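Local coordinates for protein pyroglutatmate porin OpdO (Pseudomonas aeruginosa, PDB 3SZV) that probably acts as an outer membrane porin of the OprD family, a beta-barrel channel of a family that takes up carboxylate substrates, at residues A[204-210]-A[222-228]; A[181-185]-A[304-308]. All blocks are in the same frame, centred on the assembly; numbering follows the deposited sequence. Where two conformers were deposited one is given.

Interaction 1. Residues A[204-210]-A[222-228]. With C8E ((hydroxyethyloxy)tri(ethyloxy)octane), chain B; C8E ((hydroxyethyloxy)tri(ethyloxy)octane), chain H.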
ATOM      1  N   ALA A 204      14.693 -11.851  15.372  1.00 22.84           N
ATOM      2  CA  ALA A 204      14.912 -11.882  13.919  1.00 22.25           C
ATOM      3  C   ALA A 204      13.746 -12.456  13.110  1.00 20.93           C
ATOM      4  O   ALA A 204      13.663 -12.253  11.892  1.00 22.13           O
ATOM      5  CB  ALA A 204      16.186 -12.648  13.587  1.00 25.05           C
ATOM      6  N   LEU A 205      12.853 -13.178  13.775  1.00 21.14           N
ATOM      7  CA  LEU A 205      11.835 -13.950  13.070  1.00 17.38           C
ATOM      8  C   LEU A 205      10.428 -13.553  13.493  1.00 18.06           C
ATOM      9  O   LEU A 205      10.094 -13.602  14.678  1.00 18.62           O
ATOM     10  CB  LEU A 205      12.047 -15.445  13.338  1.00 21.41           C
ATOM     11  CG  LEU A 205      11.112 -16.412  12.619  1.00 19.71           C
ATOM     12  CD1 LEU A 205      11.347 -16.357  11.115  1.00 22.47           C
ATOM     13  CD2 LEU A 205      11.326 -17.827  13.156  1.00 23.27           C
ATOM     14  N   THR A 206       9.620 -13.147  12.518  1.00 16.36           N
ATOM     15  CA  THR A 206       8.254 -12.689  12.766  1.00 16.20           C
ATOM     16  C   THR A 206       7.242 -13.500  11.961  1.00 14.83           C
ATOM     17  O   THR A 206       7.362 -13.615  10.741  1.00 16.38           O
ATOM     18  CB  THR A 206       8.110 -11.199  12.403  1.00 16.56           C
ATOM     19  OG1 THR A 206       9.052 -10.457  13.174  1.00 20.28           O
ATOM     20  CG2 THR A 206       6.709 -10.694  12.726  1.00 18.34           C
ATOM     21  N   ALA A 207       6.260 -14.053  12.656  1.00 15.24           N
ATOM     22  CA  ALA A 207       5.226 -14.875  12.043  1.00 15.64           C
ATOM     23  C   ALA A 207       3.935 -14.082  12.015  1.00 16.63           C
ATOM     24  O   ALA A 207       3.594 -13.421  12.998  1.00 17.66           O
ATOM     25  CB  ALA A 207       5.033 -16.146  12.851  1.00 19.25           C
ATOM     26  N   SER A 208       3.208 -14.159  10.906  1.00 15.92           N
ATOM     27  CA  SER A 208       1.972 -13.399  10.767  1.00 15.43           C
ATOM     28  C   SER A 208       0.836 -14.288  10.301  1.00 14.44           C
ATOM     29  O   SER A 208       1.031 -15.186   9.480  1.00 14.74           O
ATOM     30  CB  SER A 208       2.160 -12.250   9.777  1.00 14.12           C
ATOM     31  OG  SER A 208       3.105 -11.307  10.281  1.00 17.35           O
ATOM     32  N   LEU A 209      -0.351 -14.050  10.848  1.00 13.18           N
ATOM     33  CA  LEU A 209      -1.555 -14.757  10.425  1.00 13.27           C
ATOM     34  C   LEU A 209      -2.708 -13.758  10.417  1.00 12.80           C
ATOM     35  O   LEU A 209      -3.027 -13.161  11.460  1.00 13.97           O
ATOM     36  CB  LEU A 209      -1.838 -15.929  11.375  1.00 14.36           C
ATOM     37  CG  LEU A 209      -3.039 -16.800  11.016  1.00 16.31           C
ATOM     38  CD1 LEU A 209      -2.764 -17.571   9.725  1.00 15.84           C
ATOM     39  CD2 LEU A 209      -3.343 -17.745  12.154  1.00 20.62           C
ATOM     40  N   HIS A 210      -3.319 -13.565   9.249  1.00 13.08           N
ATOM     41  CA  HIS A 210      -4.424 -12.615   9.073  1.00 12.82           C
ATOM     42  C   HIS A 210      -5.582 -13.317   8.394  1.00 12.66           C
ATOM     43  O   HIS A 210      -5.381 -14.091   7.452  1.00 13.94           O
ATOM     44  CB  HIS A 210      -3.984 -11.424   8.218  1.00 12.07           C
ATOM     45  CG  HIS A 210      -3.005 -10.526   8.912  1.00 12.48           C
ATOM     46  ND1 HIS A 210      -3.293  -9.217   9.239  1.00 13.22           N
ATOM     47  CD2 HIS A 210      -1.759 -10.768   9.384  1.00 14.69           C
ATOM     48  CE1 HIS A 210      -2.256  -8.684   9.862  1.00 14.51           C
ATOM     49  NE2 HIS A 210      -1.310  -9.596   9.952  1.00 14.58           N
ATOM     50  N   PHE A 222      -4.149 -15.263   5.220  1.00 12.56           N
ATOM     51  CA  PHE A 222      -2.740 -15.050   4.882  1.00 12.22           C
ATOM     52  C   PHE A 222      -1.864 -15.522   6.031  1.00 12.87           C
ATOM     53  O   PHE A 222      -2.120 -15.203   7.197  1.00 13.44           O
ATOM     54  CB  PHE A 222      -2.483 -13.552   4.634  1.00 12.72           C
ATOM     55  CG  PHE A 222      -1.013 -13.162   4.603  1.00 11.81           C
ATOM     56  CD1 PHE A 222      -0.327 -13.109   3.404  1.00 13.09           C
ATOM     57  CD2 PHE A 222      -0.324 -12.871   5.777  1.00 12.16           C
ATOM     58  CE1 PHE A 222       1.025 -12.761   3.370  1.00 13.66           C
ATOM     59  CE2 PHE A 222       1.021 -12.514   5.754  1.00 13.68           C
ATOM     60  CZ  PHE A 222       1.693 -12.458   4.546  1.00 12.92           C
ATOM     61  N   ALA A 223      -0.834 -16.291   5.704  1.00 12.56           N
ATOM     62  CA  ALA A 223       0.211 -16.614   6.669  1.00 11.83           C
ATOM     63  C   ALA A 223       1.530 -16.123   6.110  1.00 13.04           C
ATOM     64  O   ALA A 223       1.786 -16.238   4.914  1.00 13.95           O
ATOM     65  CB  ALA A 223       0.260 -18.119   6.933  1.00 14.07           C
ATOM     66  N   GLY A 224       2.376 -15.577   6.973  1.00 13.09           N
ATOM     67  CA  GLY A 224       3.661 -15.072   6.535  1.00 14.28           C
ATOM     68  C   GLY A 224       4.748 -15.334   7.556  1.00 14.47           C
ATOM     69  O   GLY A 224       4.482 -15.450   8.751  1.00 14.86           O
ATOM     70  N   LEU A 225       5.978 -15.459   7.073  1.00 14.02           N
ATOM     71  CA  LEU A 225       7.120 -15.631   7.958  1.00 14.45           C
ATOM     72  C   LEU A 225       8.200 -14.750   7.389  1.00 13.85           C
ATOM     73  O   LEU A 225       8.528 -14.856   6.203  1.00 16.27           O
ATOM     74  CB  LEU A 225       7.573 -17.099   7.949  1.00 17.12           C
ATOM     75  CG  LEU A 225       8.498 -17.565   9.071  1.00 25.15           C
ATOM     76  CD1 LEU A 225       7.866 -17.330  10.441  1.00 22.92           C
ATOM     77  CD2 LEU A 225       8.854 -19.043   8.892  1.00 24.02           C
ATOM     78  N   VAL A 226       8.752 -13.860   8.216  1.00 13.99           N
ATOM     79  CA  VAL A 226       9.773 -12.939   7.754  1.00 15.70           C
ATOM     80  C   VAL A 226      10.970 -13.028   8.689  1.00 17.13           C
ATOM     81  O   VAL A 226      10.848 -12.825   9.903  1.00 18.48           O
ATOM     82  CB  VAL A 226       9.262 -11.485   7.724  1.00 17.01           C
ATOM     83  CG1 VAL A 226      10.357 -10.543   7.287  1.00 17.18           C
ATOM     84  CG2 VAL A 226       8.061 -11.370   6.786  1.00 16.53           C
ATOM     85  N   HIS A 227      12.122 -13.357   8.114  1.00 17.26           N
ATOM     86  CA  HIS A 227      13.355 -13.473   8.865  1.00 17.90           C
ATOM     87  C   HIS A 227      14.316 -12.393   8.429  1.00 18.36           C
ATOM     88  O   HIS A 227      14.564 -12.199   7.239  1.00 19.63           O
ATOM     89  CB  HIS A 227      13.992 -14.848   8.659  1.00 17.97           C
ATOM     90  CG  HIS A 227      15.260 -15.031   9.428  1.00 20.37           C
ATOM     91  ND1 HIS A 227      16.503 -14.951   8.839  1.00 24.01           N
ATOM     92  CD2 HIS A 227      15.477 -15.259  10.744  1.00 23.19           C
ATOM     93  CE1 HIS A 227      17.433 -15.141   9.759  1.00 26.27           C
ATOM     94  NE2 HIS A 227      16.837 -15.327  10.924  1.00 29.92           N
ATOM     95  N   THR A 228      14.869 -11.684   9.404  1.00 21.23           N
ATOM     96  CA  THR A 228      15.798 -10.617   9.099  1.00 25.52           C
ATOM     97  C   THR A 228      17.155 -10.948   9.705  1.00 30.64           C
ATOM     98  O   THR A 228      17.292 -11.064  10.920  1.00 30.86           O
ATOM     99  CB  THR A 228      15.277  -9.268   9.614  1.00 25.61           C
ATOM    100  OG1 THR A 228      14.022  -8.970   8.995  1.00 27.14           O
ATOM    101  CG2 THR A 228      16.268  -8.153   9.291  1.00 39.97           C
TER
HETATM  102  C3  C8E B 385     -10.525 -13.726  12.210  1.00 49.62           C
HETATM  103  C4  C8E B 385      -9.671 -14.040  13.432  1.00 49.67           C
HETATM  104  C5  C8E B 385      -8.232 -14.351  13.037  1.00 48.73           C
HETATM  105  C6  C8E B 385      -7.324 -14.357  14.260  1.00 48.77           C
HETATM  106  C7  C8E B 385      -5.987 -13.708  13.942  1.00 48.61           C
HETATM  107  C8  C8E B 385      -4.832 -14.687  14.093  1.00 47.71           C
HETATM  108  O9  C8E B 385      -4.010 -14.264  15.156  1.00 48.01           O
HETATM  109  C10 C8E B 385      -2.925 -15.139  15.369  1.00 48.08           C
HETATM  110  C11 C8E B 385      -1.654 -14.336  15.104  1.00 48.87           C
HETATM  111  O12 C8E B 385      -0.543 -14.885  15.776  1.00 48.25           O
HETATM  112  C13 C8E B 385       0.659 -14.610  15.090  1.00 46.26           C
HETATM  113  C14 C8E B 385       1.453 -15.890  14.873  1.00 45.77           C
HETATM  114  O15 C8E B 385       1.095 -16.405  13.616  1.00 44.57           O
HETATM  115  C16 C8E B 385       1.118 -17.811  13.551  1.00 45.81           C
HETATM  116  C17 C8E B 385       1.331 -18.174  12.087  1.00 46.63           C
HETATM  117  O18 C8E B 385       2.685 -18.458  11.825  1.00 46.66           O
HETATM  118  C19 C8E B 385       2.821 -19.102  10.578  1.00 49.95           C
HETATM  119  C20 C8E B 385       4.172 -18.790   9.949  1.00 51.12           C
HETATM  120  O21 C8E B 385       4.474 -19.817   9.029  1.00 50.95           O
HETATM  121  O12 C8E H 391       4.183 -23.957  -1.630  1.00 55.38           O
HETATM  122  C13 C8E H 391       3.541 -23.613  -0.426  1.00 53.31           C
HETATM  123  C14 C8E H 391       4.547 -23.104   0.606  1.00 51.33           C
HETATM  124  O15 C8E H 391       3.862 -22.287   1.533  1.00 62.51           O
HETATM  125  C16 C8E H 391       4.665 -21.303   2.149  1.00 46.04           C
HETATM  126  C17 C8E H 391       4.571 -21.448   3.664  1.00 58.09           C
HETATM  127  O18 C8E H 391       5.208 -20.359   4.303  1.00 57.69           O
HETATM  128  C19 C8E H 391       4.393 -19.211   4.371  1.00 46.20           C
HETATM  129  C20 C8E H 391       4.085 -18.885   5.833  1.00 37.48           C
HETATM  130  O21 C8E H 391       4.406 -19.991   6.645  1.00 56.43           O

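Interaction 2. Residues A[181-185]-A[304-308]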
ATOM      1  N   SER A 181     -15.548  -3.757  -4.628  1.00 15.65           N
ATOM      2  CA  SER A 181     -15.559  -4.907  -5.522  0.65 13.77           C
ATOM      3  C   SER A 181     -14.188  -5.559  -5.455  1.00 14.50           C
ATOM      4  O   SER A 181     -13.270  -5.029  -4.823  1.00 15.85           O
ATOM      5  CB  SER A 181     -15.900  -4.509  -6.962  0.65 14.52           C
ATOM      6  OG  SER A 181     -14.854  -3.769  -7.566  0.65 16.83           O
ATOM      7  N   ALA A 182     -14.051  -6.725  -6.067  1.00 13.91           N
ATOM      8  CA  ALA A 182     -12.770  -7.428  -6.070  1.00 14.29           C
ATOM      9  C   ALA A 182     -12.074  -7.290  -7.417  1.00 13.65           C
ATOM     10  O   ALA A 182     -12.703  -7.357  -8.465  1.00 15.56           O
ATOM     11  CB  ALA A 182     -12.958  -8.894  -5.715  1.00 15.09           C
ATOM     12  N   ASN A 183     -10.769  -7.065  -7.368  1.00 13.65           N
ATOM     13  CA  ASN A 183      -9.954  -6.972  -8.575  1.00 12.83           C
ATOM     14  C   ASN A 183     -10.133  -8.206  -9.470  1.00 13.98           C
ATOM     15  O   ASN A 183     -10.030  -9.341  -8.978  1.00 14.35           O
ATOM     16  CB  ASN A 183      -8.484  -6.807  -8.193  1.00 13.88           C
ATOM     17  CG  ASN A 183      -7.626  -6.390  -9.363  1.00 14.83           C
ATOM     18  OD1 ASN A 183      -7.673  -5.238  -9.805  1.00 19.12           O
ATOM     19  ND2 ASN A 183      -6.840  -7.326  -9.889  1.00 14.96           N
ATOM     20  N   ARG A 184     -10.384  -7.960 -10.761  1.00 13.91           N
ATOM     21  CA  ARG A 184     -10.706  -8.980 -11.788  1.00 14.06           C
ATOM     22  C   ARG A 184     -12.035  -9.688 -11.587  1.00 14.56           C
ATOM     23  O   ARG A 184     -12.826  -9.801 -12.530  1.00 19.34           O
ATOM     24  CB  ARG A 184      -9.603 -10.039 -11.932  1.00 15.22           C
ATOM     25  CG  ARG A 184      -8.284  -9.530 -12.482  1.00 15.05           C
ATOM     26  CD  ARG A 184      -7.299 -10.702 -12.607  1.00 15.81           C
ATOM     27  NE  ARG A 184      -5.989 -10.297 -13.101  1.00 16.69           N
ATOM     28  CZ  ARG A 184      -4.978  -9.893 -12.331  1.00 14.89           C
ATOM     29  NH1 ARG A 184      -5.123  -9.851 -11.004  1.00 14.83           N
ATOM     30  NH2 ARG A 184      -3.827  -9.540 -12.890  1.00 16.19           N
ATOM     31  N   ILE A 185     -12.268 -10.170 -10.373  1.00 15.59           N
ATOM     32  CA  ILE A 185     -13.391 -11.063 -10.084  1.00 16.56           C
ATOM     33  C   ILE A 185     -14.730 -10.326 -10.036  1.00 18.53           C
ATOM     34  O   ILE A 185     -15.784 -10.908 -10.321  1.00 19.64           O
ATOM     35  CB  ILE A 185     -13.128 -11.796  -8.761  1.00 22.10           C
ATOM     36  CG1 ILE A 185     -12.002 -12.817  -8.949  1.00 22.60           C
ATOM     37  CG2 ILE A 185     -14.394 -12.459  -8.222  1.00 31.97           C
ATOM     38  CD1 ILE A 185     -11.174 -13.017  -7.688  1.00 26.95           C
ATOM     39  N   ASP A 304       0.400  -7.032 -11.205  1.00 12.37           N
ATOM     40  CA  ASP A 304       0.452  -7.754  -9.945  1.00 13.73           C
ATOM     41  C   ASP A 304       0.982  -9.183 -10.083  1.00 12.86           C
ATOM     42  O   ASP A 304       1.285  -9.837  -9.077  1.00 12.89           O
ATOM     43  CB  ASP A 304      -0.907  -7.738  -9.219  1.00 14.09           C
ATOM     44  CG  ASP A 304      -2.013  -8.396 -10.008  1.00 13.16           C
ATOM     45  OD1 ASP A 304      -1.733  -9.086 -11.023  1.00 14.73           O
ATOM     46  OD2 ASP A 304      -3.186  -8.239  -9.591  1.00 14.15           O
ATOM     47  N   PHE A 305       1.111  -9.654 -11.324  1.00 13.56           N
ATOM     48  CA  PHE A 305       1.533 -11.024 -11.598  1.00 14.40           C
ATOM     49  C   PHE A 305       0.662 -12.018 -10.833  1.00 12.73           C
ATOM     50  O   PHE A 305       1.101 -13.081 -10.402  1.00 14.37           O
ATOM     51  CB  PHE A 305       3.045 -11.177 -11.395  1.00 14.87           C
ATOM     52  CG  PHE A 305       3.829 -10.434 -12.440  1.00 13.99           C
ATOM     53  CD1 PHE A 305       4.268 -11.081 -13.591  1.00 15.10           C
ATOM     54  CD2 PHE A 305       4.038  -9.064 -12.324  1.00 13.90           C
ATOM     55  CE1 PHE A 305       4.937 -10.384 -14.590  1.00 16.59           C
ATOM     56  CE2 PHE A 305       4.705  -8.365 -13.311  1.00 14.74           C
ATOM     57  CZ  PHE A 305       5.161  -9.026 -14.448  1.00 16.35           C
ATOM     58  N   GLY A 306      -0.612 -11.650 -10.728  1.00 12.78           N
ATOM     59  CA  GLY A 306      -1.579 -12.417  -9.964  1.00 12.98           C
ATOM     60  C   GLY A 306      -2.629 -13.090 -10.824  1.00 13.25           C
ATOM     61  O   GLY A 306      -3.696 -13.467 -10.333  1.00 14.56           O
ATOM     62  N   ASN A 307      -2.330 -13.234 -12.113  1.00 13.55           N
ATOM     63  CA  ASN A 307      -3.240 -13.914 -13.031  1.00 14.49           C
ATOM     64  C   ASN A 307      -3.388 -15.404 -12.733  1.00 14.29           C
ATOM     65  O   ASN A 307      -2.543 -16.008 -12.069  1.00 15.13           O
ATOM     66  CB  ASN A 307      -2.780 -13.699 -14.478  1.00 15.64           C
ATOM     67  CG  ASN A 307      -2.874 -12.250 -14.893  1.00 16.42           C
ATOM     68  OD1 ASN A 307      -3.970 -11.751 -15.174  1.00 20.93           O
ATOM     69  ND2 ASN A 307      -1.734 -11.565 -14.939  1.00 17.17           N
ATOM     70  N   VAL A 308      -4.465 -15.989 -13.234  1.00 15.90           N
ATOM     71  CA  VAL A 308      -4.707 -17.417 -13.058  1.00 16.02           C
ATOM     72  C   VAL A 308      -3.480 -18.250 -13.433  1.00 16.39           C
ATOM     73  O   VAL A 308      -2.946 -18.130 -14.546  1.00 16.23           O
ATOM     74  CB  VAL A 308      -5.928 -17.877 -13.898  1.00 14.46           C
ATOM     75  CG1 VAL A 308      -6.112 -19.382 -13.804  1.00 17.35           C
ATOM     76  CG2 VAL A 308      -7.184 -17.139 -13.436  1.00 18.12           C
TER

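Interaction 1. Residues A[204-210]-A[222-228]
Thr206 and Val226 bond to each other twice through their backbones, Thr206 N to Val226 O and Val226 N to Thr206 O, both at 2.9 Å. Ser208 with Gly224 and His210 with Phe222 repeat this pair of backbone hydrogen bonds. Together they zip strands 205-214 and 218-230 into an antiparallel hairpin of the porin barrel wall. One more bond, Thr228 N to Ala204 O at 2.8 Å, extends the ladder to the loop end of 204-210. Thr206, Ser208, His210, Phe222 and Val226 lie on one face of the hairpin. There Ser208 CB meets the edge of the Phe222 ring at CE2. Ser208 OG and His210 NE2 both hydrogen-bond to Asp198 OD1 on the neighbouring strand 186-200.

Leu205, Ala207, Leu209, Ala223, Leu225 and His227 form the other face. Two detergent molecules lie against it, as expected of the lipid-facing surface. Leu205 and Leu225, each with CG anti to the backbone N (chi1 -177° and -164°), reach across the strands obliquely, bringing their CD1 methyls 3.7 Å apart. Leu205 CD1 sits at the edge of the His227 ring. One detergent runs past Leu209 and Ala207, and its ether O18 lies 3.5 Å from Ala207 CB.

Interaction 2. Residues A[181-185]-A[304-308]
The guanidinium of Arg184 has Gly306 C and Asn307 N over one face, both offset toward its rim, and the carboxylate of Asp304 at its edge. This is an end-on, two-pronged salt bridge in the porin barrel, between the loop that follows strand 180-182 and the long loop before strand 311-320. Arg184 NH2 bonds to Asp304 OD1 at 2.8 Å, nearly in the guanidinium plane. Arg184 NH1 bonds to Asp304 OD2 at 2.9 Å, on the syn lone pair. The two flat groups are twisted, their planes 33° apart.

Arg184 gets there as an extended chain from CG to NE, with CG anti to the carbonyl carbon (chi1 -67°). The side chain of Asn307 crosses it at about a right angle. Asn307 OD1 takes weak, bent bonds from Arg184 NE and NH2, each 3.2 Å long. Asn307 ND2 hydrogen-bonds to Glu310, so the amide is also held at its nitrogen.

Asp304 is held from several sides. Its OD2 also bonds to the hydroxyl of Tyr288, in the long loop between strands 271-281 and 311-320 that carries 304-308. The guanidinium charge would probably favour the ionised carboxylate. On the loop's own side Asp304 closes an Asx turn: Gly306 N donates to Asp304 OD1 over 2.8 Å, from above the carboxylate plane.

Interaction 1 belongs to the barrel wall, and interaction 2 joins two loops distant in sequence. Their centres are about 24 Å apart and their nearest atoms about 13 Å apart, so they do not touch. In sequence, the hairpin of interaction 1 falls between 181-185 and 304-308. Chain continuity ties them as well: strand 186-200 begins just after 181-185 and pairs with strand 205-214. The loop that carries 304-308 also reaches the hairpin, because its Tyr295 packs its ring against Phe222. The two contacts differ in kind: a backbone ladder with detergent on one face, against a charged side-chain grip. Both detergents described here belong to interaction 1.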